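Beta-n-acetylhexosaminidase (Streptococcus pneumoniae, PDB 4AZI) probably hydrolyses terminal, non-reducing beta-linked N-acetylhexosamine units, as one of the two tandem family 20 glycoside hydrolase catalytic modules of the pneumococcal exo-enzyme StrH. Local coordinates at residues A[31-36]-A[344-349]; A[51-56]-A[168-173]; A[192-197]-A[231-236]; A[305-310]-A[354-359]. The protein carries 2 engineered substitutions. All coordinates share one frame; numbering follows the deposited sequence. Where two conformers were deposited one is given.

Contact 1. Residues A[31-36]-A[344-349]; sequences VDKASE and ELMTAF
Lys33 NZ has two partners, and one of them leads across to Thr347: a water accepts its N-H at 2.7 Å, while Glu36 OE2, on the same helix, forms a salt bridge with NZ at 3.5 Å. The water in turn donates to Thr347 OG1, 2.9 Å away, and that hydroxyl is also hydrogen-bonded to Phe343 O, one turn earlier in its own helix. The contact belongs to the helical ring of the TIM barrel, where the outer helix after the first strand, 24-37, lies beside the one after the eighth, 339-352. The short axes pass 10.4 Å apart at only 18°, so the helices run nearly parallel. No direct hydrogen bond joins the segments. Lys33 reaches over because its chain bends at chi2 (64°), which brings CE to 3.7 Å from Thr347 OG1. Deeper in the groove the contact is apolar. Met346 stretches toward helix 24-37 and bends at its thioether (chi3 73°), laying the methyl against the backbone and side chain of Ala34. This terminal CE is the part of Met346 that touches, 3.7 Å from Ala34 N and 3.9 Å from Ala34 CB.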
# COMPACT_ATOMS: atom_id res chain seq x y z
N VAL A 31 -0.35 -5.61 12.24
CA VAL A 31 -0.44 -4.31 12.93
C VAL A 31 0.35 -4.32 14.25
O VAL A 31 1.15 -3.42 14.51
CB VAL A 31 -1.92 -3.92 13.20
CG1 VAL A 31 -2.03 -2.83 14.27
CG2 VAL A 31 -2.61 -3.47 11.92
N ASP A 32 0.12 -5.37 15.04
CA ASP A 32 0.83 -5.64 16.30
C ASP A 32 2.34 -5.67 16.13
O ASP A 32 3.07 -5.02 16.87
CB ASP A 32 0.41 -6.99 16.88
CG ASP A 32 -0.99 -6.98 17.46
OD1 ASP A 32 -1.57 -5.89 17.60
OD2 ASP A 32 -1.49 -8.08 17.79
N LYS A 33 2.79 -6.46 15.16
CA LYS A 33 4.21 -6.59 14.86
C LYS A 33 4.80 -5.29 14.35
O LYS A 33 5.92 -4.96 14.69
CB LYS A 33 4.46 -7.72 13.85
CG LYS A 33 5.91 -8.18 13.80
CD LYS A 33 6.33 -8.80 15.12
CE LYS A 33 7.80 -9.20 15.12
NZ LYS A 33 8.22 -9.75 16.44
N ALA A 34 4.03 -4.56 13.55
CA ALA A 34 4.47 -3.24 13.07
C ALA A 34 4.60 -2.25 14.22
O ALA A 34 5.57 -1.50 14.29
CB ALA A 34 3.52 -2.71 12.01
N SER A 35 3.63 -2.27 15.13
CA SER A 35 3.64 -1.39 16.29
C SER A 35 4.82 -1.65 17.23
O SER A 35 5.39 -0.72 17.79
CB SER A 35 2.33 -1.51 17.07
OG SER A 35 2.38 -0.67 18.21
N GLU A 36 5.19 -2.92 17.40
CA GLU A 36 6.28 -3.26 18.30
C GLU A 36 7.63 -2.88 17.69
O GLU A 36 8.55 -2.47 18.41
CB GLU A 36 6.26 -4.74 18.68
CG GLU A 36 7.23 -5.61 17.89
CD GLU A 36 7.52 -6.94 18.56
OE1 GLU A 36 6.56 -7.70 18.80
OE2 GLU A 36 8.71 -7.22 18.83
N GLU A 344 10.23 -11.86 10.36
CA GLU A 344 11.69 -11.77 10.28
C GLU A 344 12.12 -10.64 9.32
O GLU A 344 13.04 -9.87 9.63
CB GLU A 344 12.33 -13.09 9.86
CG GLU A 344 13.85 -13.04 9.89
CD GLU A 344 14.53 -14.28 9.32
OE1 GLU A 344 13.82 -15.19 8.84
OE2 GLU A 344 15.77 -14.33 9.34
N LEU A 345 11.45 -10.54 8.18
CA LEU A 345 11.76 -9.50 7.20
C LEU A 345 11.50 -8.11 7.79
O LEU A 345 12.36 -7.23 7.69
CB LEU A 345 10.96 -9.72 5.91
CG LEU A 345 11.26 -8.87 4.67
CD1 LEU A 345 12.74 -8.85 4.33
CD2 LEU A 345 10.46 -9.39 3.49
N MET A 346 10.34 -7.93 8.41
CA MET A 346 10.00 -6.69 9.10
C MET A 346 11.00 -6.32 10.19
O MET A 346 11.40 -5.17 10.29
CB MET A 346 8.60 -6.76 9.71
CG MET A 346 7.48 -6.74 8.69
SD MET A 346 5.89 -7.06 9.46
CE MET A 346 5.62 -5.51 10.33
N THR A 347 11.39 -7.30 11.00
CA THR A 347 12.32 -7.09 12.11
C THR A 347 13.70 -6.66 11.60
O THR A 347 14.30 -5.72 12.13
CB THR A 347 12.43 -8.35 13.00
OG1 THR A 347 11.13 -8.70 13.49
CG2 THR A 347 13.37 -8.11 14.18
N ALA A 348 14.19 -7.33 10.56
CA ALA A 348 15.47 -7.01 9.93
C ALA A 348 15.54 -5.55 9.43
O ALA A 348 16.53 -4.86 9.69
CB ALA A 348 15.77 -7.98 8.80
N PHE A 349 14.50 -5.11 8.74
CA PHE A 349 14.40 -3.72 8.25
C PHE A 349 14.40 -2.72 9.42
O PHE A 349 15.08 -1.69 9.36
CB PHE A 349 13.15 -3.55 7.37
CG PHE A 349 13.15 -2.30 6.52
CD1 PHE A 349 14.30 -1.86 5.86
CD2 PHE A 349 11.97 -1.58 6.34
CE1 PHE A 349 14.28 -0.71 5.08
CE2 PHE A 349 11.94 -0.43 5.56
CZ PHE A 349 13.10 0.00 4.92
O HOH W 1 10.88 -9.64 16.22

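Contact 2. Residues A[51-56]-A[168-173]; sequences LRFLLD and DFFAGK. With EDO (1,2-ethanediol), chain E.
Leu55 and Phe169 mark the nearest backbone approach, with CA atoms 8.0 Å apart, too far for the main chains to bond; the interval is filled by side chains. Segment 51-56 belongs to the loop after barrel strand 41-45, whereas 168-173 contains the last turn of helix 153-170 and the chain that leaves helical geometry at Ala171. Phe53, Phe169 and Phe170 form a buried aromatic cluster in the layer around the strands of this TIM barrel, beside helix 94-106. Phe53, its CG anti to the backbone N (chi1 180°), extends from the loop and turns its edge to one face of Phe169, an offset edge-to-face pair with centroids 5.5 Å apart and planes at 62°. Its CZ comes to 3.7 Å from Phe169 CE2. The neighbouring corner, Phe53 CE2, meets Phe170 CZ, also at 3.7 Å, in an oblique pairing. Within the helix end, Phe169 CD2 sits over the centre of the Phe170 ring. Leu55 adds a branch, CD2, 3.5 Å from Phe169 CB. The face of Phe169 opposite Phe53 carries the CD of Lys173, whose chain folds back over the helix end. There Lys173 NZ donates both to O2 of an ethanediol, also held by Gln94 and probably from the crystallisation liquor, and to Phe169 O, lying 2.7 Å from that oxygen in the carbonyl plane at a C=O...N angle of 150°.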
# COMPACT_ATOMS: atom_id res chain seq x y z
N LEU A 51 -10.29 -8.61 -5.96
CA LEU A 51 -10.85 -7.49 -5.22
C LEU A 51 -11.51 -8.02 -3.96
O LEU A 51 -12.63 -8.52 -4.00
CB LEU A 51 -11.85 -6.72 -6.09
CG LEU A 51 -12.54 -5.54 -5.42
CD1 LEU A 51 -13.29 -6.03 -4.20
CD2 LEU A 51 -11.55 -4.44 -5.04
N ARG A 52 -10.79 -7.89 -2.84
CA ARG A 52 -11.13 -8.57 -1.59
C ARG A 52 -11.65 -7.62 -0.51
O ARG A 52 -11.30 -7.74 0.67
CB ARG A 52 -9.94 -9.39 -1.10
CG ARG A 52 -9.39 -10.34 -2.17
CD ARG A 52 -8.50 -11.43 -1.60
NE ARG A 52 -8.07 -12.36 -2.65
CZ ARG A 52 -8.78 -13.41 -3.05
NH1 ARG A 52 -9.94 -13.70 -2.49
NH2 ARG A 52 -8.31 -14.19 -4.02
N PHE A 53 -12.49 -6.68 -0.93
CA PHE A 53 -13.16 -5.77 -0.00
C PHE A 53 -14.51 -5.36 -0.56
O PHE A 53 -14.61 -4.80 -1.65
CB PHE A 53 -12.30 -4.53 0.28
CG PHE A 53 -12.93 -3.54 1.22
CD1 PHE A 53 -13.67 -3.96 2.32
CD2 PHE A 53 -12.74 -2.18 1.03
CE1 PHE A 53 -14.24 -3.03 3.20
CE2 PHE A 53 -13.29 -1.24 1.90
CZ PHE A 53 -14.04 -1.68 2.99
N LEU A 54 -15.56 -5.65 0.21
CA LEU A 54 -16.91 -5.20 -0.11
C LEU A 54 -17.46 -4.32 1.00
O LEU A 54 -17.41 -4.68 2.18
CB LEU A 54 -17.85 -6.39 -0.32
CG LEU A 54 -17.47 -7.45 -1.35
CD1 LEU A 54 -18.32 -8.69 -1.15
CD2 LEU A 54 -17.62 -6.88 -2.76
N LEU A 55 -17.98 -3.17 0.59
CA LEU A 55 -18.72 -2.28 1.48
C LEU A 55 -20.11 -2.85 1.71
O LEU A 55 -20.60 -3.66 0.92
CB LEU A 55 -18.85 -0.89 0.85
CG LEU A 55 -17.62 -0.21 0.24
CD1 LEU A 55 -18.04 0.94 -0.66
CD2 LEU A 55 -16.67 0.26 1.34
N ASP A 56 -20.76 -2.40 2.78
CA ASP A 56 -22.14 -2.79 3.07
C ASP A 56 -23.09 -2.41 1.94
O ASP A 56 -23.94 -3.22 1.57
CB ASP A 56 -22.61 -2.20 4.40
CG ASP A 56 -21.85 -2.77 5.58
OD1 ASP A 56 -21.43 -3.94 5.51
OD2 ASP A 56 -21.68 -2.04 6.58
N ASP A 168 -15.01 7.10 -0.81
CA ASP A 168 -16.04 7.59 0.11
C ASP A 168 -15.92 6.94 1.50
O ASP A 168 -15.98 7.63 2.52
CB ASP A 168 -17.46 7.48 -0.50
CG ASP A 168 -17.67 8.44 -1.69
OD1 ASP A 168 -16.93 9.43 -1.79
OD2 ASP A 168 -18.58 8.24 -2.53
N PHE A 169 -15.73 5.62 1.54
CA PHE A 169 -15.56 4.92 2.83
C PHE A 169 -14.27 5.32 3.57
O PHE A 169 -14.30 5.54 4.78
CB PHE A 169 -15.66 3.40 2.65
CG PHE A 169 -15.17 2.61 3.84
CD1 PHE A 169 -16.01 2.36 4.92
CD2 PHE A 169 -13.87 2.12 3.87
CE1 PHE A 169 -15.56 1.64 6.02
CE2 PHE A 169 -13.40 1.40 4.97
CZ PHE A 169 -14.25 1.16 6.05
N PHE A 170 -13.16 5.42 2.85
CA PHE A 170 -11.87 5.78 3.46
C PHE A 170 -11.72 7.26 3.82
O PHE A 170 -10.93 7.58 4.70
CB PHE A 170 -10.68 5.31 2.59
CG PHE A 170 -10.56 3.82 2.50
CD1 PHE A 170 -10.27 3.07 3.63
CD2 PHE A 170 -10.74 3.16 1.29
CE1 PHE A 170 -10.16 1.68 3.55
CE2 PHE A 170 -10.64 1.78 1.20
CZ PHE A 170 -10.35 1.04 2.33
N ALA A 171 -12.46 8.14 3.14
CA ALA A 171 -12.45 9.57 3.45
C ALA A 171 -12.64 9.79 4.94
O ALA A 171 -13.65 9.38 5.51
CB ALA A 171 -13.51 10.32 2.65
N GLY A 172 -11.66 10.42 5.57
CA GLY A 172 -11.69 10.68 7.00
C GLY A 172 -11.36 9.50 7.89
O GLY A 172 -11.44 9.61 9.11
N LYS A 173 -10.98 8.36 7.30
CA LYS A 173 -10.52 7.19 8.06
C LYS A 173 -9.02 6.96 7.85
O LYS A 173 -8.33 6.44 8.73
CB LYS A 173 -11.31 5.94 7.66
CG LYS A 173 -12.82 6.01 7.95
CD LYS A 173 -13.49 4.66 7.77
CE LYS A 173 -15.00 4.74 7.97
NZ LYS A 173 -15.67 5.70 7.05
C1 EDO E . -19.39 4.22 5.32
O1 EDO E . -20.54 3.40 5.08
C2 EDO E . -19.38 4.62 6.79
O2 EDO E . -18.08 4.35 7.33

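Contact 3. Residues A[192-197]-A[231-236]; sequences QGWYYL and FYYEDK
Tyr233 and Trp194 bury the most surface here, and they meet through a CH-pi contact: Trp194 CB lies over the centre of the phenol ring, 3.4 Å from the Tyr233 ring centroid and 11° off the ring normal. That methylene covers the ring centre, while indole CG and CD1 approach obliquely. With chi1 at -47°, CG of Trp194 stands beside its backbone N and the indole is led off past the ring; the five-membered ring and the phenol are oblique, with planes at 38°. Tyr233 extends from its loop to present that face. Its hydroxyl is held twice, by the backbone N-H of Asn258 and by a water whose oxygen is 2.9 Å from Tyr233 OH. That water accepts from Tyr195 N at 3.0 Å. Tyr195 lies in the first turn of the helix, where amides have no preceding helical carbonyl to bond, so the water satisfies one of them while linking helix to loop. Trp194 NE1 is hydrogen-bonded to the hydroxyl of Tyr257, which lines the inhibitor pocket; with the Trp194 side chain about 8 Å from the bound inhibitor, this is consistent with a second-shell position. The contact thus joins helix 193-199, which follows barrel strand 176-180, to the loop between strands 223-227 and 246-249, while Phe206 of helix 203-219 packs edge-to-face with the indole.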
# COMPACT_ATOMS: atom_id res chain seq x y z
N GLN A 192 5.30 -4.57 -21.79
CA GLN A 192 5.68 -3.36 -22.54
C GLN A 192 4.48 -2.42 -22.65
O GLN A 192 4.35 -1.69 -23.64
CB GLN A 192 6.20 -3.73 -23.93
CG GLN A 192 7.29 -4.79 -23.94
CD GLN A 192 7.60 -5.27 -25.34
OE1 GLN A 192 7.15 -6.34 -25.76
NE2 GLN A 192 8.33 -4.46 -26.10
N GLY A 193 3.63 -2.42 -21.63
CA GLY A 193 2.39 -1.65 -21.63
C GLY A 193 2.49 -0.21 -22.08
O GLY A 193 1.69 0.24 -22.88
N TRP A 194 3.48 0.51 -21.56
CA TRP A 194 3.63 1.94 -21.85
C TRP A 194 4.04 2.21 -23.27
O TRP A 194 3.54 3.15 -23.91
CB TRP A 194 4.59 2.59 -20.85
CG TRP A 194 4.25 2.16 -19.45
CD1 TRP A 194 4.96 1.30 -18.61
CD2 TRP A 194 3.03 2.48 -18.72
NE1 TRP A 194 4.28 1.10 -17.43
CE2 TRP A 194 3.12 1.78 -17.43
CE3 TRP A 194 1.91 3.26 -18.98
CZ2 TRP A 194 2.14 1.88 -16.46
CZ3 TRP A 194 0.92 3.35 -17.99
CH2 TRP A 194 1.03 2.67 -16.77
N TYR A 195 4.96 1.39 -23.78
CA TYR A 195 5.32 1.42 -25.19
C TYR A 195 4.08 1.20 -26.07
O TYR A 195 3.90 1.91 -27.06
CB TYR A 195 6.43 0.39 -25.47
CG TYR A 195 6.93 0.38 -26.90
CD1 TYR A 195 7.56 1.50 -27.46
CD2 TYR A 195 6.77 -0.75 -27.70
CE1 TYR A 195 8.01 1.49 -28.77
CE2 TYR A 195 7.22 -0.76 -29.02
CZ TYR A 195 7.83 0.36 -29.55
OH TYR A 195 8.27 0.32 -30.84
N TYR A 196 3.19 0.28 -25.70
CA TYR A 196 1.97 0.02 -26.49
C TYR A 196 0.97 1.18 -26.44
O TYR A 196 0.39 1.53 -27.48
CB TYR A 196 1.28 -1.27 -26.06
CG TYR A 196 1.87 -2.54 -26.65
CD1 TYR A 196 3.18 -2.92 -26.38
CD2 TYR A 196 1.09 -3.37 -27.46
CE1 TYR A 196 3.71 -4.09 -26.92
CE2 TYR A 196 1.61 -4.55 -27.98
CZ TYR A 196 2.92 -4.90 -27.71
OH TYR A 196 3.44 -6.06 -28.23
N LEU A 197 0.79 1.78 -25.26
CA LEU A 197 -0.02 2.99 -25.14
C LEU A 197 0.46 4.12 -26.06
O LEU A 197 -0.35 4.71 -26.77
CB LEU A 197 -0.07 3.49 -23.69
CG LEU A 197 -0.97 2.76 -22.68
CD1 LEU A 197 -0.81 3.43 -21.33
CD2 LEU A 197 -2.43 2.78 -23.12
N PHE A 231 4.11 7.34 -14.90
CA PHE A 231 4.34 8.79 -14.81
C PHE A 231 5.56 9.24 -15.60
O PHE A 231 6.69 8.81 -15.33
CB PHE A 231 4.43 9.23 -13.35
CG PHE A 231 3.11 9.21 -12.62
CD1 PHE A 231 2.55 8.01 -12.19
CD2 PHE A 231 2.43 10.40 -12.37
CE1 PHE A 231 1.33 8.00 -11.52
CE2 PHE A 231 1.21 10.39 -11.69
CZ PHE A 231 0.66 9.19 -11.27
N TYR A 232 5.33 10.14 -16.55
CA TYR A 232 6.38 10.67 -17.42
C TYR A 232 7.27 9.59 -17.97
O TYR A 232 8.49 9.61 -17.79
CB TYR A 232 7.17 11.76 -16.67
CG TYR A 232 6.31 12.96 -16.40
CD1 TYR A 232 6.22 13.99 -17.33
CD2 TYR A 232 5.56 13.06 -15.23
CE1 TYR A 232 5.41 15.08 -17.11
CE2 TYR A 232 4.75 14.15 -15.00
CZ TYR A 232 4.68 15.16 -15.94
OH TYR A 232 3.89 16.25 -15.73
N TYR A 233 6.66 8.62 -18.64
CA TYR A 233 7.39 7.46 -19.17
C TYR A 233 8.53 7.96 -20.05
O TYR A 233 8.36 8.92 -20.81
CB TYR A 233 6.44 6.55 -19.95
CG TYR A 233 7.09 5.28 -20.48
CD1 TYR A 233 7.40 4.22 -19.63
CD2 TYR A 233 7.37 5.14 -21.84
CE1 TYR A 233 7.98 3.05 -20.12
CE2 TYR A 233 7.95 3.98 -22.34
CZ TYR A 233 8.25 2.94 -21.48
OH TYR A 233 8.83 1.80 -21.98
N GLU A 234 9.68 7.31 -19.90
CA GLU A 234 10.91 7.61 -20.66
C GLU A 234 11.39 9.08 -20.58
O GLU A 234 11.95 9.61 -21.55
CB GLU A 234 10.79 7.11 -22.12
CG GLU A 234 12.06 6.41 -22.62
CD GLU A 234 11.90 5.76 -23.98
OE1 GLU A 234 10.77 5.37 -24.36
OE2 GLU A 234 12.92 5.61 -24.68
N ASP A 235 11.17 9.70 -19.42
CA ASP A 235 11.56 11.09 -19.12
C ASP A 235 11.03 12.12 -20.14
O ASP A 235 11.70 13.11 -20.41
CB ASP A 235 13.10 11.24 -19.00
CG ASP A 235 13.72 10.33 -17.95
OD1 ASP A 235 13.01 9.89 -17.01
OD2 ASP A 235 14.94 10.07 -18.07
N LYS A 236 9.85 11.87 -20.70
CA LYS A 236 9.23 12.76 -21.69
C LYS A 236 8.06 13.49 -21.04
O LYS A 236 7.42 12.95 -20.15
CB LYS A 236 8.73 11.96 -22.91
CG LYS A 236 9.79 11.14 -23.64
CD LYS A 236 10.64 11.99 -24.59
CE LYS A 236 11.51 11.11 -25.49
NZ LYS A 236 12.41 11.89 -26.41
O HOH W 2 6.64 -0.05 -21.80

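Contact 4. Residues A[305-310]-A[354-359]; sequences PFNQLA and KDYFRA
Phe306 and Tyr356 lie face to face, their centroids 4.1 Å apart and their planes inclined by only 18°. Tyr356 CG sits over the centre of the Phe306 ring, and Phe306 CD2 in turn over the centre of the phenol, so each ring offers one face to the other; the closest atoms are Phe306 CE2 and Tyr356 CD1, at 3.5 Å. Phe357 meets Phe306 obliquely, CE1 to CE1 at 4.1 Å, and its own ring makes an edge-to-face pair with Tyr39. The stack ties two loops of the TIM-barrel module: a type I beta turn, Pro305 to Gln308, between helix 294-303 and the last barrel strand, 321-329, and the chain that leaves helix 339-352 on its way to helix 362-368. The turn is closed by Gln308 N donating to Pro305 O at 2.9 Å, and it places Phe306 and Asn307 at its two central positions. From there Phe306, its chi1 trans (179°), carries the ring straight out toward the other segment. Backbone oxygens at both ends of the stack are held as well: Phe306 O by Ser324 OG of strand 321-329, and Tyr356 O by Lys11 NZ. Beyond the phenol's hydroxyl stands Asn307, its amide plane turned 86° from the ring. Its OD1 is hydrogen-bonded to Lys9 NZ, while Asn307 ND2 lies 3.0 Å from Tyr356 OH.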
# COMPACT_ATOMS: atom_id res chain seq x y z
N PRO A 305 20.35 1.31 1.47
CA PRO A 305 20.02 2.31 2.49
C PRO A 305 18.54 2.68 2.53
O PRO A 305 17.83 2.60 1.51
CB PRO A 305 20.90 3.50 2.11
CG PRO A 305 22.06 2.90 1.38
CD PRO A 305 21.45 1.77 0.59
N PHE A 306 18.07 3.07 3.72
CA PHE A 306 16.66 3.39 3.98
C PHE A 306 16.17 4.46 3.01
O PHE A 306 15.04 4.41 2.53
CB PHE A 306 16.50 3.88 5.43
CG PHE A 306 15.10 4.27 5.81
CD1 PHE A 306 14.22 3.33 6.31
CD2 PHE A 306 14.68 5.60 5.71
CE1 PHE A 306 12.93 3.69 6.70
CE2 PHE A 306 13.39 5.97 6.09
CZ PHE A 306 12.52 5.01 6.58
N ASN A 307 17.02 5.44 2.75
CA ASN A 307 16.68 6.55 1.88
C ASN A 307 17.00 6.31 0.40
O ASN A 307 16.76 7.19 -0.44
CB ASN A 307 17.35 7.85 2.36
CG ASN A 307 16.69 8.43 3.61
OD1 ASN A 307 15.48 8.29 3.81
ND2 ASN A 307 17.48 9.11 4.44
N GLN A 308 17.54 5.14 0.05
CA GLN A 308 17.99 4.94 -1.33
C GLN A 308 16.85 4.59 -2.29
O GLN A 308 16.24 3.54 -2.18
CB GLN A 308 19.10 3.91 -1.40
CG GLN A 308 19.59 3.65 -2.81
CD GLN A 308 20.92 2.93 -2.83
OE1 GLN A 308 21.93 3.46 -2.39
NE2 GLN A 308 20.92 1.71 -3.37
N LEU A 309 16.57 5.47 -3.24
CA LEU A 309 15.57 5.17 -4.27
C LEU A 309 16.16 4.21 -5.29
O LEU A 309 17.37 4.26 -5.56
CB LEU A 309 15.05 6.46 -4.93
CG LEU A 309 14.17 7.33 -4.02
CD1 LEU A 309 14.22 8.78 -4.44
CD2 LEU A 309 12.73 6.84 -4.00
N ALA A 310 15.33 3.33 -5.83
CA ALA A 310 15.77 2.35 -6.83
C ALA A 310 16.42 3.04 -8.02
O ALA A 310 15.95 4.09 -8.45
CB ALA A 310 14.61 1.48 -7.28
N LYS A 354 17.48 1.60 13.13
CA LYS A 354 16.95 1.90 14.47
C LYS A 354 16.67 3.39 14.73
O LYS A 354 15.82 3.72 15.55
CB LYS A 354 17.85 1.33 15.56
CG LYS A 354 17.79 -0.18 15.69
CD LYS A 354 18.66 -0.65 16.84
CE LYS A 354 18.64 -2.16 16.99
NZ LYS A 354 19.54 -2.81 15.99
N ASP A 355 17.40 4.27 14.03
CA ASP A 355 17.17 5.72 14.09
C ASP A 355 15.82 6.15 13.52
O ASP A 355 15.27 7.18 13.92
CB ASP A 355 18.30 6.47 13.36
CG ASP A 355 18.82 5.72 12.14
OD1 ASP A 355 18.81 4.47 12.13
OD2 ASP A 355 19.27 6.39 11.19
N TYR A 356 15.29 5.37 12.58
CA TYR A 356 14.04 5.71 11.91
C TYR A 356 12.81 5.11 12.57
O TYR A 356 11.73 5.68 12.52
CB TYR A 356 14.09 5.32 10.43
CG TYR A 356 15.00 6.21 9.62
CD1 TYR A 356 14.53 7.42 9.10
CD2 TYR A 356 16.32 5.86 9.38
CE1 TYR A 356 15.36 8.24 8.36
CE2 TYR A 356 17.16 6.68 8.64
CZ TYR A 356 16.67 7.86 8.14
OH TYR A 356 17.50 8.67 7.41
N PHE A 357 12.98 3.95 13.19
CA PHE A 357 11.88 3.22 13.80
C PHE A 357 11.68 3.56 15.27
O PHE A 357 12.65 3.75 16.01
CB PHE A 357 12.09 1.71 13.62
CG PHE A 357 11.88 1.24 12.21
CD1 PHE A 357 12.83 1.51 11.22
CD2 PHE A 357 10.72 0.56 11.86
CE1 PHE A 357 12.63 1.09 9.91
CE2 PHE A 357 10.51 0.14 10.55
CZ PHE A 357 11.47 0.40 9.58
N ARG A 358 10.42 3.63 15.68
CA ARG A 358 10.07 3.90 17.08
C ARG A 358 10.47 2.74 17.98
O ARG A 358 10.55 1.58 17.53
CB ARG A 358 8.56 4.14 17.24
CG ARG A 358 8.07 5.49 16.74
CD ARG A 358 6.60 5.69 17.09
NE ARG A 358 6.43 6.28 18.41
CZ ARG A 358 5.27 6.34 19.07
NH1 ARG A 358 4.15 5.84 18.55
NH2 ARG A 358 5.23 6.92 20.27
N ALA A 359 10.72 3.07 19.24
CA ALA A 359 10.78 2.07 20.31
C ALA A 359 9.41 1.39 20.44
O ALA A 359 8.43 1.85 19.85
CB ALA A 359 11.19 2.73 21.62

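Overall arrangement
Along the chain, contacts 2 and 3 follow each other within the long span that contact 1 closes, and contact 4 interlocks with contact 1, its segments alternating with those of the first. Contact 1 pairs helices 24-37 and 339-352, and contact 4 joins the chain leaving helix 339-352 to the loop before strand 321-329; their centres are 13 Å apart, and they form one continuous packed region where Phe349 meets Phe306 and Phe357. Contacts 2 and 3 lie apart from it and from each other: contact 2 about 25 Å from contact 1, centre to centre, at the C-terminal end of helix 153-170, and contact 3 about 35 Å from contact 1, across the chain's centre, near the bound inhibitor.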